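Local coordinates for protein collagen adhesin (Staphylococcus aureus, PDB 2F68) that binds collagen as a surface adhesin of Staphylococcus aureus, probably by closing its two domains around the collagen triple helix in a "collagen hug", at residues Pro72-Lys76 with Gly77-Gly81; Thr232-Thr236 with Lys237-Asp241; Thr243-Gln246 with Gly247-Ser250; Tyr278-His281 with Gly282-Glu285. One frame throughout, in Å; residues are numbered along the deposited sequence.

Interaction 1 of 4, residues Pro72-Lys76 with Gly77-Gly81; sequences PLTVK and GEQVG
Val75, on the hairpin face it shares with Leu73, meets Val80 of a β bulge through their CG2 methyls, 4.0 Å apart. Val75 has CG1 anti to its backbone N (chi1 176°), which leaves CG2 as the branch turned to Val80. The same Val80 methyl rests 3.4 Å from Leu73 O. Leu73 itself lies alongside the backbone of Gly81, with its CB 3.6 Å from Gly81 C; the bare glycine lets the leucine pack directly on the main chain. On the face of Thr74 and Gln79 the contact is more exposed: the flat amide of Gln79, at the end of an extended chain, lies beside the ring of Pro72 (Gln79 CD to Pro72 CB 3.7 Å), and Thr74 CG2 approaches Gln79 CA. Stiff, β-branched valine and threonine suit such extended backbone, while the proline sits where the surface is open.

Val80 and Gly81 both face Leu73 in a classic β bulge, so Leu73 O accepts two N-H groups, from Val80 N at 2.7 Å and from Gly81 N at 3.2 Å. Beyond it a type I' turn runs from Val75 to Glu78; both Lys76 and Gly77 have positive phi, easy for the glycine and less usual for the lysine. Glu78 N donates to Val75 O (3.0 Å) and Val75 N to Glu78 O.

The hairpin joins strands 62-75 and 78-86 in the Ig-like domain. Strand 300-307 supplies Ile304 against Val75 and Val80, Leu101 packs on both valines, and Glu78 forms a salt bridge with Lys97.

Interaction 2 of 4, residues Thr232-Thr236 with Lys237-Asp241; sequences TVDNT and KNTID
A β-hairpin whose loop ends in a G1 bulge is formed here, with Asn238 and Thr239 both facing Asp234. Asn238 sits at positive phi (55°), a conformation that asparagine tolerates better than most residues with a side chain. Asp234 secures the turn from the other arm: its CG stands anti to the backbone N (chi1 -162°), which brings OD1 round to accept Lys237 N at 3.0 Å. The N-H reaches OD1 from above the carboxylate plane, 36° out of it. The aliphatic part of Lys237 then crosses the carboxylate at a slant, with its CB 3.5 Å from Asp234 OD1, but the chain bends at its far end and leaves NZ 6.6 Å from Asp234 OD2, so any attraction between the charges is probably weak.

On the same face Thr239 OG1 lies 3.4 Å from Asp234 CB, and the CB atoms of Thr232 and Asp241 come to 4.1 Å. The reverse face is apolar: Val233 CG2 approaches Ile240 CG1 at 4.3 Å, branched residues that suit extended strands and the interior they line. The arms are laced by paired backbone bonds, Asp241 N to Thr232 O (2.8 Å) among them, while Thr239 N gives a longer one to Asp234 O (3.2 Å).

Strands 230-234 and 239-244 form the hairpin, and strand 184-190 flanks the latter. Val233 and Ile240 pack on Leu196 of strand 194-207, which belongs to another sheet. The loop is tied to that strand as well: Asn238 bonds through its amide with Leu196 and Gln195, and Asn235 ND2 reaches Leu196 O.

Interaction 3 of 4, residues Thr243-Gln246 with Gly247-Ser250; sequences TIPQ and GYGS
Gln246 and Gly247 open a single helical turn, 246-249, that follows strand 239-244, with Pro245 in the N-cap position. The first torsion of Gln246 (chi1 68°) sets CG between the backbone N and the carbonyl carbon, 3.4 Å from Gly247 N, and the chain then runs outward. Gly247 is an exposed residue of the turn. Proline suits the cap, since its ring restrains phi and its missing N-H is no loss before the first turn.

Pro245 O takes the N-H of Gly249 at 2.8 Å and, weakly, that of Tyr248. The ring of Pro245 also meets Tyr248 at the aromatic edge, its CB near the ring plane and 4.3 Å from Tyr248 CD2. Tyr248 goes on to pack against Phe226 and edge-to-face with His209. Ile244 CG2 lies 3.8 Å from Gly249 CA; a side chain on this buried glycine would crowd Pro245 O and press toward Ile244 CG2.

Ser250 closes the turn. Its OG also bonds with Val180 N, and two of its groups meet Gln246 O: the backbone N gives a weak bond of 3.3 Å, and Ser250 OG donates a shorter one of 2.8 Å, nearly in line with the carbonyl.

Interaction 4 of 4, residues Tyr278-His281 with Gly282-Glu285; sequences YQEH and GKEE
Glu280 to Lys283 form a type II β turn, closed by Lys283 N donating to Glu280 O at 2.8 Å, with the donor well above the carbonyl plane. Gly282 occupies the third position at phi 119°, where a side chain would collide with the carbonyl before it.

Gln279 and Glu285 carry the side-chain contact. With CG anti to its backbone N (chi1 -178°) and the chain fully extended, Gln279 reaches over the opposite arm. Its OE1 lies against Glu285 CB and CG, 3.4 Å from CG, a polar oxygen beside methylenes. The amide and carboxylate planes stand 41° apart, and the Glu285 carboxylate itself turns to Lys182 in a salt bridge. Nearer the turn, Glu280 CB packs on Lys283 CG at 3.8 Å. Their charged ends stay apart, Glu280 OE1 being 6.5 Å from Lys283 NZ, and OE1 bonds instead to Ser178 OG.

Two waters fill in where the arms have no direct bond. One accepts from Gly282 N (2.9 Å) and, at longer range, from Gln279 NE2, and donates to Lys283 O (2.8 Å). The other bridges Glu280 N to Glu284 O.

This is the chemistry of an exposed loop between strands 269-278 and 286-287, whose base is paired by backbone bonding of Tyr278 with Val286. Within 278-285 one direct backbone bond and two water bridges link the arms. The long polar chains lend their methylenes to the packing while the two glutamates turn their carboxylates to Ser178 and Lys182, so bound water probably contributes to the loop's shape.

How the interactions relate
Interaction 1 lies in the Ig-like domain, on the opposite side of the chain's centre from interactions 3 and 4, while interactions 2, 3 and 4 share the collagen-binding domain. Interactions 2 and 3 use the same strand, 239-244: one pairs its beginning in a hairpin, the other leads from its end into a helical turn. Interactions 3 and 4 come near without touching, their nearest atoms about 7 Å apart. Interactions 1 and 3 are partly buried; interactions 2 and 4 lie at the surface. The hairpins combine backbone pairing with an apolar side, interaction 3 depends on helical-turn bonds to carbonyls, and interaction 4 on polar chains and two bridging waters.

Interaction 1 of 4, residues Pro72-Lys76 with Gly77-Gly81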
loop_
_atom_site.group_PDB
_atom_site.type_symbol
_atom_site.label_atom_id
_atom_site.label_comp_id
_atom_site.label_asym_id
_atom_site.label_seq_id
_atom_site.Cartn_x
_atom_site.Cartn_y
_atom_site.Cartn_z
ATOM N N PRO A 72 7.940 -17.651 4.403
ATOM C CA PRO A 72 8.257 -18.932 5.037
ATOM C C PRO A 72 9.494 -18.880 5.937
ATOM O O PRO A 72 10.424 -18.112 5.676
ATOM C CB PRO A 72 8.507 -19.858 3.845
ATOM C CG PRO A 72 8.987 -18.959 2.765
ATOM C CD PRO A 72 8.302 -17.637 2.972
ATOM N N LEU A 73 9.483 -19.694 6.990
ATOM C CA LEU A 73 10.625 -19.849 7.886
ATOM C C LEU A 73 11.359 -21.136 7.522
ATOM O O LEU A 73 10.816 -22.231 7.679
ATOM C CB LEU A 73 10.163 -19.890 9.352
ATOM C CG LEU A 73 9.784 -18.627 10.148
ATOM C CD1 LEU A 73 10.998 -17.731 10.390
ATOM C CD2 LEU A 73 8.644 -17.835 9.520
ATOM N N THR A 74 12.589 -21.001 7.030
ATOM C CA THR A 74 13.327 -22.142 6.478
ATOM C C THR A 74 14.653 -22.434 7.180
ATOM O O THR A 74 15.412 -21.518 7.509
ATOM C CB THR A 74 13.593 -21.973 4.962
ATOM O OG1 THR A 74 14.179 -20.690 4.713
ATOM C CG2 THR A 74 12.300 -22.104 4.164
ATOM N N VAL A 75 14.912 -23.721 7.406
ATOM C CA VAL A 75 16.196 -24.201 7.917
ATOM C C VAL A 75 16.739 -25.272 6.970
ATOM O O VAL A 75 16.130 -26.335 6.810
ATOM C CB VAL A 75 16.083 -24.775 9.359
ATOM C CG1 VAL A 75 17.419 -25.354 9.820
ATOM C CG2 VAL A 75 15.614 -23.707 10.335
ATOM N N LYS A 76 17.879 -24.971 6.345
ATOM C CA LYS A 76 18.548 -25.866 5.389
ATOM C C LYS A 76 17.610 -26.352 4.270
ATOM O O LYS A 76 17.575 -27.540 3.937
ATOM C CB LYS A 76 19.221 -27.043 6.118
ATOM C CG LYS A 76 20.415 -27.660 5.389
ATOM C CD LYS A 76 21.675 -26.813 5.537
ATOM C CE LYS A 76 22.852 -27.446 4.813
ATOM N NZ LYS A 76 24.091 -26.633 4.951
ATOM N N GLY A 77 16.848 -25.418 3.704
ATOM C CA GLY A 77 15.926 -25.715 2.608
ATOM C C GLY A 77 14.570 -26.253 3.031
ATOM O O GLY A 77 13.651 -26.341 2.214
ATOM N N GLU A 78 14.444 -26.611 4.308
ATOM C CA GLU A 78 13.211 -27.184 4.842
ATOM C C GLU A 78 12.387 -26.128 5.575
ATOM O O GLU A 78 12.880 -25.474 6.496
ATOM C CB GLU A 78 13.532 -28.356 5.778
ATOM C CG GLU A 78 12.358 -29.294 6.058
ATOM C CD GLU A 78 12.223 -30.413 5.034
ATOM O OE1 GLU A 78 12.266 -30.136 3.815
ATOM O OE2 GLU A 78 12.060 -31.578 5.454
ATOM N N GLN A 79 11.132 -25.970 5.155
ATOM C CA GLN A 79 10.217 -25.014 5.774
ATOM C C GLN A 79 9.722 -25.539 7.121
ATOM O O GLN A 79 9.071 -26.585 7.191
ATOM C CB GLN A 79 9.039 -24.710 4.840
ATOM C CG GLN A 79 8.187 -23.515 5.265
ATOM C CD GLN A 79 7.040 -23.230 4.310
ATOM O OE1 GLN A 79 7.203 -23.270 3.089
ATOM N NE2 GLN A 79 5.871 -22.930 4.866
ATOM N N VAL A 80 10.044 -24.806 8.184
ATOM C CA VAL A 80 9.686 -25.203 9.550
ATOM C C VAL A 80 8.595 -24.317 10.158
ATOM O O VAL A 80 7.975 -24.683 11.160
ATOM C CB VAL A 80 10.926 -25.246 10.490
ATOM C CG1 VAL A 80 11.902 -26.329 10.048
ATOM C CG2 VAL A 80 11.621 -23.886 10.559
ATOM N N GLY A 81 8.366 -23.158 9.543
ATOM C CA GLY A 81 7.349 -22.214 10.004
ATOM C C GLY A 81 6.855 -21.288 8.908
ATOM O O GLY A 81 7.306 -21.369 7.763
#

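Interaction 2 of 4, residues Thr232-Thr236 with Lys237-Asp241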
loop_
_atom_site.group_PDB
_atom_site.type_symbol
_atom_site.label_atom_id
_atom_site.label_comp_id
_atom_site.label_asym_id
_atom_site.label_seq_id
_atom_site.Cartn_x
_atom_site.Cartn_y
_atom_site.Cartn_z
ATOM N N THR A 232 -8.104 6.773 -24.374
ATOM C CA THR A 232 -7.492 5.735 -25.200
ATOM C C THR A 232 -6.580 4.855 -24.349
ATOM O O THR A 232 -5.636 5.343 -23.724
ATOM C CB THR A 232 -6.688 6.336 -26.378
ATOM O OG1 THR A 232 -7.463 7.355 -27.023
ATOM C CG2 THR A 232 -6.328 5.260 -27.397
ATOM N N VAL A 233 -6.878 3.558 -24.327
ATOM C CA VAL A 233 -6.109 2.602 -23.533
ATOM C C VAL A 233 -5.481 1.526 -24.418
ATOM O O VAL A 233 -6.183 0.797 -25.125
ATOM C CB VAL A 233 -6.976 1.937 -22.425
ATOM C CG1 VAL A 233 -6.162 0.912 -21.646
ATOM C CG2 VAL A 233 -7.548 2.988 -21.479
ATOM N N ASP A 234 -4.154 1.448 -24.377
ATOM C CA ASP A 234 -3.415 0.373 -25.025
ATOM C C ASP A 234 -2.927 -0.588 -23.943
ATOM O O ASP A 234 -1.934 -0.321 -23.261
ATOM C CB ASP A 234 -2.241 0.935 -25.837
ATOM C CG ASP A 234 -1.704 -0.054 -26.862
ATOM O OD1 ASP A 234 -1.292 -1.169 -26.474
ATOM O OD2 ASP A 234 -1.679 0.295 -28.061
ATOM N N ASN A 235 -3.645 -1.699 -23.790
ATOM C CA ASN A 235 -3.386 -2.674 -22.727
ATOM C C ASN A 235 -2.041 -3.388 -22.858
ATOM O O ASN A 235 -1.416 -3.734 -21.852
ATOM C CB ASN A 235 -4.526 -3.696 -22.655
ATOM C CG ASN A 235 -4.491 -4.531 -21.383
ATOM O OD1 ASN A 235 -4.399 -5.758 -21.439
ATOM N ND2 ASN A 235 -4.564 -3.870 -20.233
ATOM N N THR A 236 -1.606 -3.605 -24.098
ATOM C CA THR A 236 -0.334 -4.270 -24.379
ATOM C C THR A 236 0.855 -3.354 -24.073
ATOM O O THR A 236 1.855 -3.794 -23.500
ATOM C CB THR A 236 -0.261 -4.761 -25.847
ATOM O OG1 THR A 236 -1.495 -5.392 -26.209
ATOM C CG2 THR A 236 0.885 -5.753 -26.035
ATOM N N LYS A 237 0.732 -2.082 -24.448
ATOM C CA LYS A 237 1.793 -1.095 -24.238
ATOM C C LYS A 237 1.711 -0.407 -22.873
ATOM O O LYS A 237 2.620 0.341 -22.498
ATOM C CB LYS A 237 1.786 -0.050 -25.360
ATOM C CG LYS A 237 2.290 -0.566 -26.705
ATOM C CD LYS A 237 2.358 0.543 -27.754
ATOM C CE LYS A 237 3.584 1.437 -27.576
ATOM N NZ LYS A 237 4.861 0.729 -27.879
ATOM N N ASN A 238 0.627 -0.671 -22.141
ATOM C CA ASN A 238 0.363 -0.066 -20.827
ATOM C C ASN A 238 0.381 1.467 -20.846
ATOM O O ASN A 238 1.068 2.106 -20.045
ATOM C CB ASN A 238 1.317 -0.622 -19.757
ATOM C CG ASN A 238 0.997 -2.056 -19.375
ATOM O OD1 ASN A 238 -0.122 -2.371 -18.968
ATOM N ND2 ASN A 238 1.988 -2.933 -19.494
ATOM N N THR A 239 -0.381 2.044 -21.773
ATOM C CA THR A 239 -0.471 3.497 -21.919
ATOM C C THR A 239 -1.919 3.981 -21.911
ATOM O O THR A 239 -2.787 3.386 -22.554
ATOM C CB THR A 239 0.221 3.996 -23.210
ATOM O OG1 THR A 239 -0.232 3.227 -24.331
ATOM C CG2 THR A 239 1.738 3.881 -23.097
ATOM N N ILE A 240 -2.165 5.063 -21.174
ATOM C CA ILE A 240 -3.489 5.678 -21.101
ATOM C C ILE A 240 -3.421 7.129 -21.581
ATOM O O ILE A 240 -2.736 7.961 -20.982
ATOM C CB ILE A 240 -4.084 5.614 -19.666
ATOM C CG1 ILE A 240 -4.155 4.163 -19.172
ATOM C CG2 ILE A 240 -5.470 6.266 -19.625
ATOM C CD1 ILE A 240 -4.266 4.017 -17.664
ATOM N N ASP A 241 -4.129 7.419 -22.670
ATOM C CA ASP A 241 -4.178 8.768 -23.229
ATOM C C ASP A 241 -5.543 9.406 -22.989
ATOM O O ASP A 241 -6.562 8.926 -23.491
ATOM C CB ASP A 241 -3.842 8.750 -24.725
ATOM C CG ASP A 241 -2.413 8.308 -25.003
ATOM O OD1 ASP A 241 -1.489 8.760 -24.290
ATOM O OD2 ASP A 241 -2.213 7.513 -25.945
#

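Interaction 3 of 4, residues Thr243-Gln246 with Gly247-Ser250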
loop_
_atom_site.group_PDB
_atom_site.type_symbol
_atom_site.label_atom_id
_atom_site.label_comp_id
_atom_site.label_asym_id
_atom_site.label_seq_id
_atom_site.Cartn_x
_atom_site.Cartn_y
_atom_site.Cartn_z
ATOM N N THR A 243 -8.009 12.734 -23.232
ATOM C CA THR A 243 -8.301 14.005 -23.888
ATOM C C THR A 243 -9.639 14.540 -23.385
ATOM O O THR A 243 -10.662 13.862 -23.485
ATOM C CB THR A 243 -8.331 13.860 -25.428
ATOM O OG1 THR A 243 -7.148 13.187 -25.875
ATOM C CG2 THR A 243 -8.421 15.225 -26.104
ATOM N N ILE A 244 -9.617 15.748 -22.827
ATOM C CA ILE A 244 -10.825 16.396 -22.319
ATOM C C ILE A 244 -10.999 17.766 -22.980
ATOM O O ILE A 244 -10.102 18.610 -22.894
ATOM C CB ILE A 244 -10.798 16.551 -20.769
ATOM C CG1 ILE A 244 -10.513 15.206 -20.088
ATOM C CG2 ILE A 244 -12.116 17.143 -20.262
ATOM C CD1 ILE A 244 -9.985 15.320 -18.665
ATOM N N PRO A 245 -12.147 17.987 -23.654
ATOM C CA PRO A 245 -12.472 19.283 -24.262
ATOM C C PRO A 245 -12.542 20.406 -23.229
ATOM O O PRO A 245 -12.835 20.152 -22.058
ATOM C CB PRO A 245 -13.857 19.047 -24.875
ATOM C CG PRO A 245 -13.948 17.576 -25.059
ATOM C CD PRO A 245 -13.211 16.996 -23.899
ATOM N N GLN A 246 -12.280 21.635 -23.671
ATOM C CA GLN A 246 -12.221 22.794 -22.774
ATOM C C GLN A 246 -13.574 23.188 -22.178
ATOM O O GLN A 246 -13.631 23.820 -21.121
ATOM C CB GLN A 246 -11.558 23.994 -23.467
ATOM C CG GLN A 246 -12.351 24.614 -24.613
ATOM C CD GLN A 246 -11.685 25.857 -25.172
ATOM O OE1 GLN A 246 -12.080 26.979 -24.860
ATOM N NE2 GLN A 246 -10.658 25.663 -25.993
ATOM N N GLY A 247 -14.654 22.812 -22.862
ATOM C CA GLY A 247 -16.011 23.091 -22.399
ATOM C C GLY A 247 -16.412 22.259 -21.195
ATOM O O GLY A 247 -17.160 22.724 -20.332
ATOM N N TYR A 248 -15.910 21.026 -21.141
ATOM C CA TYR A 248 -16.192 20.114 -20.034
ATOM C C TYR A 248 -15.053 20.075 -19.016
ATOM O O TYR A 248 -15.261 19.704 -17.858
ATOM C CB TYR A 248 -16.492 18.707 -20.557
ATOM C CG TYR A 248 -17.708 18.634 -21.455
ATOM C CD1 TYR A 248 -18.997 18.729 -20.926
ATOM C CD2 TYR A 248 -17.572 18.469 -22.833
ATOM C CE1 TYR A 248 -20.118 18.664 -21.746
ATOM C CE2 TYR A 248 -18.689 18.401 -23.663
ATOM C CZ TYR A 248 -19.957 18.499 -23.112
ATOM O OH TYR A 248 -21.066 18.434 -23.924
ATOM N N GLY A 249 -13.856 20.460 -19.456
ATOM C CA GLY A 249 -12.686 20.533 -18.584
ATOM C C GLY A 249 -12.764 21.674 -17.587
ATOM O O GLY A 249 -12.227 21.581 -16.482
ATOM N N SER A 250 -13.438 22.752 -17.985
ATOM C CA SER A 250 -13.640 23.917 -17.126
ATOM C C SER A 250 -14.669 23.636 -16.034
ATOM O O SER A 250 -15.648 22.919 -16.262
ATOM C CB SER A 250 -14.077 25.125 -17.956
ATOM O OG SER A 250 -13.084 25.491 -18.898
#

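Interaction 4 of 4, residues Tyr278-His281 with Gly282-Glu285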
loop_
_atom_site.group_PDB
_atom_site.type_symbol
_atom_site.label_atom_id
_atom_site.label_comp_id
_atom_site.label_asym_id
_atom_site.label_seq_id
_atom_site.Cartn_x
_atom_site.Cartn_y
_atom_site.Cartn_z
ATOM N N TYR A 278 -1.998 21.613 -20.812
ATOM C CA TYR A 278 -3.110 22.445 -20.342
ATOM C C TYR A 278 -2.724 23.915 -20.185
ATOM O O TYR A 278 -1.538 24.254 -20.155
ATOM C CB TYR A 278 -3.681 21.902 -19.022
ATOM C CG TYR A 278 -2.709 21.918 -17.859
ATOM C CD1 TYR A 278 -2.574 23.049 -17.051
ATOM C CD2 TYR A 278 -1.935 20.798 -17.558
ATOM C CE1 TYR A 278 -1.686 23.068 -15.981
ATOM C CE2 TYR A 278 -1.043 20.806 -16.488
ATOM C CZ TYR A 278 -0.925 21.943 -15.706
ATOM O OH TYR A 278 -0.045 21.956 -14.647
ATOM N N GLN A 279 -3.734 24.778 -20.082
ATOM C CA GLN A 279 -3.528 26.196 -19.795
ATOM C C GLN A 279 -4.723 26.801 -19.059
ATOM O O GLN A 279 -5.788 27.011 -19.649
ATOM C CB GLN A 279 -3.235 26.986 -21.079
ATOM C CG GLN A 279 -2.956 28.474 -20.846
ATOM C CD GLN A 279 -2.646 29.240 -22.124
ATOM O OE1 GLN A 279 -2.676 28.686 -23.224
ATOM N NE2 GLN A 279 -2.346 30.526 -21.978
ATOM N N GLU A 280 -4.537 27.070 -17.769
ATOM C CA GLU A 280 -5.518 27.812 -16.981
ATOM C C GLU A 280 -5.552 29.246 -17.489
ATOM O O GLU A 280 -4.500 29.865 -17.673
ATOM C CB GLU A 280 -5.151 27.804 -15.495
ATOM C CG GLU A 280 -5.144 26.429 -14.845
ATOM C CD GLU A 280 -4.833 26.485 -13.359
ATOM O OE1 GLU A 280 -5.594 27.134 -12.609
ATOM O OE2 GLU A 280 -3.830 25.870 -12.939
ATOM N N HIS A 281 -6.752 29.768 -17.728
ATOM C CA HIS A 281 -6.895 31.127 -18.241
ATOM C C HIS A 281 -6.500 32.151 -17.178
ATOM O O HIS A 281 -7.214 32.359 -16.193
ATOM C CB HIS A 281 -8.310 31.381 -18.764
ATOM C CG HIS A 281 -8.408 32.570 -19.666
ATOM N ND1 HIS A 281 -9.017 33.745 -19.285
ATOM C CD2 HIS A 281 -7.961 32.769 -20.929
ATOM C CE1 HIS A 281 -8.948 34.615 -20.277
ATOM N NE2 HIS A 281 -8.312 34.048 -21.286
ATOM N N GLY A 282 -5.346 32.776 -17.394
ATOM C CA GLY A 282 -4.726 33.655 -16.407
ATOM C C GLY A 282 -3.359 33.138 -15.998
ATOM O O GLY A 282 -2.592 33.840 -15.338
ATOM N N LYS A 283 -3.063 31.903 -16.399
ATOM C CA LYS A 283 -1.786 31.256 -16.102
ATOM C C LYS A 283 -1.036 30.908 -17.387
ATOM O O LYS A 283 -1.615 30.912 -18.477
ATOM C CB LYS A 283 -2.008 29.992 -15.259
ATOM C CG LYS A 283 -2.658 30.228 -13.895
ATOM C CD LYS A 283 -1.678 30.811 -12.885
ATOM C CE LYS A 283 -2.354 31.067 -11.547
ATOM N NZ LYS A 283 -1.414 31.650 -10.551
ATOM N N GLU A 284 0.254 30.610 -17.247
ATOM C CA GLU A 284 1.111 30.252 -18.379
ATOM C C GLU A 284 0.778 28.864 -18.924
ATOM O O GLU A 284 0.351 27.980 -18.175
ATOM C CB GLU A 284 2.587 30.325 -17.977
ATOM C CG GLU A 284 3.080 31.734 -17.658
ATOM C CD GLU A 284 4.448 31.751 -16.998
ATOM O OE1 GLU A 284 4.671 30.966 -16.051
ATOM O OE2 GLU A 284 5.300 32.560 -17.422
ATOM N N GLU A 285 0.976 28.685 -20.229
ATOM C CA GLU A 285 0.648 27.432 -20.908
ATOM C C GLU A 285 1.631 26.317 -20.560
ATOM O O GLU A 285 2.847 26.489 -20.669
ATOM C CB GLU A 285 0.590 27.639 -22.426
ATOM C CG GLU A 285 -0.034 26.475 -23.198
ATOM C CD GLU A 285 0.006 26.663 -24.707
ATOM O OE1 GLU A 285 0.899 27.380 -25.208
ATOM O OE2 GLU A 285 -0.858 26.082 -25.397
HETATM O O HOH W 1 -3.644 32.469 -19.717
HETATM O O HOH W 2 -1.831 26.963 -16.880
#